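Long-range contacts in uncharacterized protein (Sulfolobus solfataricus P2, PDB 2QS7), which is of unknown function but, as a member of the DsrE/DsrF-like family, is a putative oxidoreductase, possibly linked to sulfur chemistry as in its relatives: residues Lys7-Ser11 and Gly36-Asn40; Leu10-Ser16 and Thr140-Ile144. All blocks are in the same frame, centred on the assembly; numbering follows the deposited sequence.

Interaction 1: Lys7-Ser11 and Gly36-Asn40; sequences KKKLS and GYEVN
Lys8 lays its aliphatic chain over one face of the Tyr37 ring, its CB 3.6 Å from the ring centroid in a CH-pi contact offset toward the rim. With CG beside the backbone N (chi1 -63°), the chain runs on across the ring until CD lies 3.5 Å from Tyr37 OH, and the ammonium is carried beyond it. The hydroxyl itself bonds to Asp134 of the second subunit, so the ring is held by both a lysine chain and a subunit interface. Lys9 and Glu38 stand side by side on one face of the parallel strands, Lys9 CD 3.5 Å from Glu38 OE2. The Lys9 chain then bends at chi3 (64°), and NZ bonds to the carbonyls of Arg135 and Glu137 instead of closing an ion pair. Farther along this face, Asn40 ND2 donates to Ser11 OG at 3.1 Å, nearly straight and in the amide plane, while its other hydrogen makes a weak bond to Glu38 OE2; Arg135 NE donates to Asn40 OD1, fixing which way the amide is turned. Backbone bonds such as Leu10 N to Glu38 O (2.9 Å) set the register, and Gly36, ending helix 19-34 in a Schellman motif, shares a water with Lys8 N. This is the parallel pairing of a beta-alpha-beta unit, whose polar face is ordered by directional bonds and aliphatic lysine packing, with no direct salt bridge between its strands.

Interaction 2: Leu10-Ser16 and Thr140-Ile144; sequences LSIIVFS and TTLFI
Strand 140-143, outermost in the chain's parallel sheet, runs parallel to the N-terminal strand at 10-14, their axes 4.7 Å apart at an angle of 13°, and a regular ladder from Ser11 N to Ile144 N joins them. On the face of Leu10 and Ile12, Leu10 CD1 touches Thr140 CG2 at 3.8 Å, and farther on Ile12 CG2 packs against Ile144 CD1 at 3.7 Å. The other face carries Phe143, whose CG lies anti to the backbone N (chi1 -176°); this swings the ring along the strand so that CD2 meets Ile13 CG2 and CZ comes 3.4 Å from Phe15 CB. The two phenylalanine rings meet obliquely, planes at 31°. An alanine in place of Phe143 is likely to open a gap between Ile13 and Phe15 and leave the Phe15 side chain less firmly held. Side chains of 140-144 also pack on both other subunits, Phe143 on its counterpart in the third. A water on Thr140 O reaches Ser11 OG, which Asn40 ND2 holds from the other strand. At the far end Ile144 O accepts from Phe15 N and, on a lone pair, from Ser16 N at 3.0 Å; Ser16 OG lies 2.5 Å from Ile144 OXT, doubtfully short. The terminus is thus tied to the turn after the first strand, and the two N-H bonds probably stabilise the buried carboxylate's negative charge.

Both contacts use strand 9-14, which lies between strands 38-43 and 140-143 in the parallel sheet, and Leu10 and Ser11 belong to both. Interaction 1 joins neighbours in a beta-alpha-beta unit farther from the centre of the chain; it is partly buried and rich in lysines and other polar groups. Interaction 2 brings together the two ends of the chain, is wholly buried, and relies on aliphatic and aromatic packing that gives way to a carboxylate held at the terminus. The backbone network passes from one into the other through Asn40 O with Ile12 N and Lys9 O with Thr140 N. Both contacts also meet the second subunit, while interaction 2 additionally packs on the third.

Interaction 1: Lys7-Ser11 and Gly36-Asn40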
loop_
_atom_site.group_PDB
_atom_site.type_symbol
_atom_site.label_atom_id
_atom_site.label_comp_id
_atom_site.label_asym_id
_atom_site.label_seq_id
_atom_site.Cartn_x
_atom_site.Cartn_y
_atom_site.Cartn_z
ATOM N N LYS A 7 -22.772 11.628 1.271
ATOM C CA LYS A 7 -22.382 10.168 1.072
ATOM C C LYS A 7 -20.865 9.874 1.116
ATOM O O LYS A 7 -20.062 10.444 0.370
ATOM C CB LYS A 7 -22.966 9.592 -0.207
ATOM C CG LYS A 7 -22.907 8.070 -0.264
ATOM C CD LYS A 7 -23.802 7.570 -1.406
ATOM C CE LYS A 7 -24.099 6.064 -1.355
ATOM N NZ LYS A 7 -24.892 5.540 -2.528
ATOM N N LYS A 8 -20.515 9.013 2.055
ATOM C CA LYS A 8 -19.163 8.556 2.308
ATOM C C LYS A 8 -18.609 7.864 1.071
ATOM O O LYS A 8 -19.328 7.184 0.350
ATOM C CB LYS A 8 -19.138 7.589 3.482
ATOM C CG LYS A 8 -19.593 8.209 4.828
ATOM C CD LYS A 8 -19.260 7.234 5.975
ATOM C CE LYS A 8 -19.407 7.868 7.347
ATOM N NZ LYS A 8 -20.682 8.602 7.514
ATOM N N LYS A 9 -17.312 7.987 0.861
ATOM C CA LYS A 9 -16.698 7.432 -0.338
ATOM C C LYS A 9 -15.397 6.771 -0.042
ATOM O O LYS A 9 -14.611 7.264 0.765
ATOM C CB LYS A 9 -16.483 8.610 -1.312
ATOM C CG LYS A 9 -15.858 8.265 -2.630
ATOM C CD LYS A 9 -16.006 9.477 -3.637
ATOM C CE LYS A 9 -15.279 10.704 -3.213
ATOM N NZ LYS A 9 -15.221 11.738 -4.298
ATOM N N LEU A 10 -15.184 5.640 -0.697
ATOM C CA LEU A 10 -13.954 4.886 -0.645
ATOM C C LEU A 10 -13.469 4.627 -2.078
ATOM O O LEU A 10 -14.213 4.146 -2.917
ATOM C CB LEU A 10 -14.198 3.535 0.005
ATOM C CG LEU A 10 -13.013 2.560 0.067
ATOM C CD1 LEU A 10 -11.871 3.114 0.912
ATOM C CD2 LEU A 10 -13.511 1.196 0.621
ATOM N N SER A 11 -12.205 4.947 -2.338
ATOM C CA SER A 11 -11.606 4.697 -3.630
ATOM C C SER A 11 -10.350 3.881 -3.424
ATOM O O SER A 11 -9.550 4.143 -2.528
ATOM C CB SER A 11 -11.315 6.015 -4.356
ATOM O OG SER A 11 -12.504 6.843 -4.506
ATOM N N GLY A 36 -23.334 1.798 2.882
ATOM C CA GLY A 36 -23.782 3.014 2.234
ATOM C C GLY A 36 -22.710 3.868 1.586
ATOM O O GLY A 36 -22.989 4.980 1.151
ATOM N N TYR A 37 -21.486 3.376 1.503
ATOM C CA TYR A 37 -20.422 4.107 0.812
ATOM C C TYR A 37 -20.518 4.006 -0.702
ATOM O O TYR A 37 -20.953 2.985 -1.211
ATOM C CB TYR A 37 -19.046 3.517 1.165
ATOM C CG TYR A 37 -18.451 3.869 2.524
ATOM C CD1 TYR A 37 -19.004 3.382 3.718
ATOM C CD2 TYR A 37 -17.307 4.665 2.615
ATOM C CE1 TYR A 37 -18.447 3.701 4.961
ATOM C CE2 TYR A 37 -16.750 4.993 3.859
ATOM C CZ TYR A 37 -17.328 4.507 5.025
ATOM O OH TYR A 37 -16.774 4.849 6.236
ATOM N N GLU A 38 -20.042 5.033 -1.401
ATOM C CA GLU A 38 -19.839 4.999 -2.830
ATOM C C GLU A 38 -18.425 4.394 -2.905
ATOM O O GLU A 38 -17.517 4.810 -2.165
ATOM C CB GLU A 38 -19.889 6.431 -3.374
ATOM C CG GLU A 38 -19.374 6.572 -4.794
ATOM C CD GLU A 38 -19.115 8.044 -5.222
ATOM O OE1 GLU A 38 -19.869 8.914 -4.645
ATOM O OE2 GLU A 38 -18.165 8.289 -6.123
ATOM N N VAL A 39 -18.220 3.371 -3.737
ATOM C CA VAL A 39 -16.920 2.756 -3.848
ATOM C C VAL A 39 -16.449 2.828 -5.294
ATOM O O VAL A 39 -17.191 2.481 -6.205
ATOM C CB VAL A 39 -16.924 1.261 -3.368
ATOM C CG1 VAL A 39 -15.567 0.670 -3.456
ATOM C CG2 VAL A 39 -17.441 1.152 -1.933
ATOM N N ASN A 40 -15.206 3.276 -5.475
ATOM C CA ASN A 40 -14.594 3.357 -6.781
ATOM C C ASN A 40 -13.368 2.475 -6.765
ATOM O O ASN A 40 -12.520 2.618 -5.904
ATOM C CB ASN A 40 -14.177 4.798 -7.119
ATOM C CG ASN A 40 -15.297 5.749 -7.038
ATOM O OD1 ASN A 40 -16.268 5.643 -7.786
ATOM N ND2 ASN A 40 -15.172 6.714 -6.139
HETATM O O HOH W 1 -22.612 7.218 3.067
#

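Interaction 2: Leu10-Ser16 and Thr140-Ile144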
loop_
_atom_site.group_PDB
_atom_site.type_symbol
_atom_site.label_atom_id
_atom_site.label_comp_id
_atom_site.label_asym_id
_atom_site.label_seq_id
_atom_site.Cartn_x
_atom_site.Cartn_y
_atom_site.Cartn_z
ATOM N N LEU A 10 -15.184 5.640 -0.697
ATOM C CA LEU A 10 -13.954 4.886 -0.645
ATOM C C LEU A 10 -13.469 4.627 -2.078
ATOM O O LEU A 10 -14.213 4.146 -2.917
ATOM C CB LEU A 10 -14.198 3.535 0.005
ATOM C CG LEU A 10 -13.013 2.560 0.067
ATOM C CD1 LEU A 10 -11.871 3.114 0.912
ATOM C CD2 LEU A 10 -13.511 1.196 0.621
ATOM N N SER A 11 -12.205 4.947 -2.338
ATOM C CA SER A 11 -11.606 4.697 -3.630
ATOM C C SER A 11 -10.350 3.881 -3.424
ATOM O O SER A 11 -9.550 4.143 -2.528
ATOM C CB SER A 11 -11.315 6.015 -4.356
ATOM O OG SER A 11 -12.504 6.843 -4.506
ATOM N N ILE A 12 -10.169 2.876 -4.261
ATOM C CA ILE A 12 -9.014 1.988 -4.119
ATOM C C ILE A 12 -8.324 1.784 -5.437
ATOM O O ILE A 12 -8.984 1.489 -6.438
ATOM C CB ILE A 12 -9.453 0.574 -3.630
ATOM C CG1 ILE A 12 -10.270 0.676 -2.339
ATOM C CG2 ILE A 12 -8.214 -0.361 -3.456
ATOM C CD1 ILE A 12 -10.745 -0.721 -1.848
ATOM N N ILE A 13 -6.996 1.966 -5.428
ATOM C CA ILE A 13 -6.151 1.664 -6.579
ATOM C C ILE A 13 -5.716 0.230 -6.341
ATOM O O ILE A 13 -4.985 -0.090 -5.378
ATOM C CB ILE A 13 -4.914 2.555 -6.722
ATOM C CG1 ILE A 13 -5.334 3.998 -6.917
ATOM C CG2 ILE A 13 -4.010 2.098 -7.907
ATOM C CD1 ILE A 13 -4.137 5.005 -6.905
ATOM N N VAL A 14 -6.238 -0.652 -7.175
ATOM C CA VAL A 14 -5.950 -2.094 -7.055
ATOM C C VAL A 14 -4.787 -2.368 -7.951
ATOM O O VAL A 14 -4.942 -2.650 -9.148
ATOM C CB VAL A 14 -7.168 -2.977 -7.436
ATOM C CG1 VAL A 14 -6.860 -4.462 -7.182
ATOM C CG2 VAL A 14 -8.437 -2.531 -6.667
ATOM N N PHE A 15 -3.597 -2.223 -7.371
ATOM C CA PHE A 15 -2.338 -2.456 -8.091
ATOM C C PHE A 15 -1.905 -3.906 -8.069
ATOM O O PHE A 15 -1.347 -4.445 -9.080
ATOM C CB PHE A 15 -1.254 -1.607 -7.416
ATOM C CG PHE A 15 0.125 -1.893 -7.873
ATOM C CD1 PHE A 15 0.654 -1.252 -8.965
ATOM C CD2 PHE A 15 0.911 -2.821 -7.218
ATOM C CE1 PHE A 15 1.924 -1.536 -9.376
ATOM C CE2 PHE A 15 2.166 -3.067 -7.620
ATOM C CZ PHE A 15 2.675 -2.440 -8.701
ATOM N N SER A 16 -2.097 -4.528 -6.902
ATOM C CA SER A 16 -1.651 -5.924 -6.690
ATOM C C SER A 16 -2.554 -6.952 -7.356
ATOM O O SER A 16 -3.724 -6.692 -7.642
ATOM C CB SER A 16 -1.531 -6.207 -5.196
ATOM O OG SER A 16 -0.661 -5.260 -4.586
ATOM N N THR A 140 -11.974 8.554 1.370
ATOM C CA THR A 140 -10.849 7.764 1.793
ATOM C C THR A 140 -10.304 7.103 0.562
ATOM O O THR A 140 -11.075 6.583 -0.251
ATOM C CB THR A 140 -11.335 6.746 2.818
ATOM O OG1 THR A 140 -11.714 7.496 3.970
ATOM C CG2 THR A 140 -10.259 5.779 3.162
ATOM N N THR A 141 -8.981 7.115 0.411
ATOM C CA THR A 141 -8.313 6.510 -0.775
ATOM C C THR A 141 -7.157 5.661 -0.351
ATOM O O THR A 141 -6.404 6.062 0.531
ATOM C CB THR A 141 -7.793 7.588 -1.772
ATOM O OG1 THR A 141 -8.861 8.486 -2.113
ATOM C CG2 THR A 141 -7.282 6.945 -3.032
ATOM N N LEU A 142 -7.098 4.456 -0.918
ATOM C CA LEU A 142 -6.088 3.419 -0.583
ATOM C C LEU A 142 -5.412 2.913 -1.825
ATOM O O LEU A 142 -6.034 2.871 -2.888
ATOM C CB LEU A 142 -6.759 2.212 0.068
ATOM C CG LEU A 142 -7.615 2.474 1.313
ATOM C CD1 LEU A 142 -8.321 1.202 1.682
ATOM C CD2 LEU A 142 -6.811 3.045 2.480
ATOM N N PHE A 143 -4.144 2.536 -1.683
ATOM C CA PHE A 143 -3.355 1.891 -2.724
ATOM C C PHE A 143 -3.021 0.506 -2.175
ATOM O O PHE A 143 -2.357 0.385 -1.113
ATOM C CB PHE A 143 -2.073 2.687 -3.008
ATOM C CG PHE A 143 -1.247 2.137 -4.133
ATOM C CD1 PHE A 143 -0.398 1.039 -3.931
ATOM C CD2 PHE A 143 -1.305 2.705 -5.380
ATOM C CE1 PHE A 143 0.360 0.562 -4.959
ATOM C CE2 PHE A 143 -0.560 2.222 -6.420
ATOM C CZ PHE A 143 0.269 1.168 -6.229
ATOM N N ILE A 144 -3.529 -0.509 -2.874
ATOM C CA ILE A 144 -3.399 -1.900 -2.502
ATOM C C ILE A 144 -2.640 -2.703 -3.579
ATOM O O ILE A 144 -3.066 -2.750 -4.750
ATOM C CB ILE A 144 -4.793 -2.544 -2.264
ATOM C CG1 ILE A 144 -5.538 -1.742 -1.195
ATOM C CG2 ILE A 144 -4.630 -4.055 -1.859
ATOM C CD1 ILE A 144 -6.785 -2.348 -0.659
ATOM O OXT ILE A 144 -1.607 -3.326 -3.295
HETATM O O HOH W 2 -12.249 8.394 -2.321
#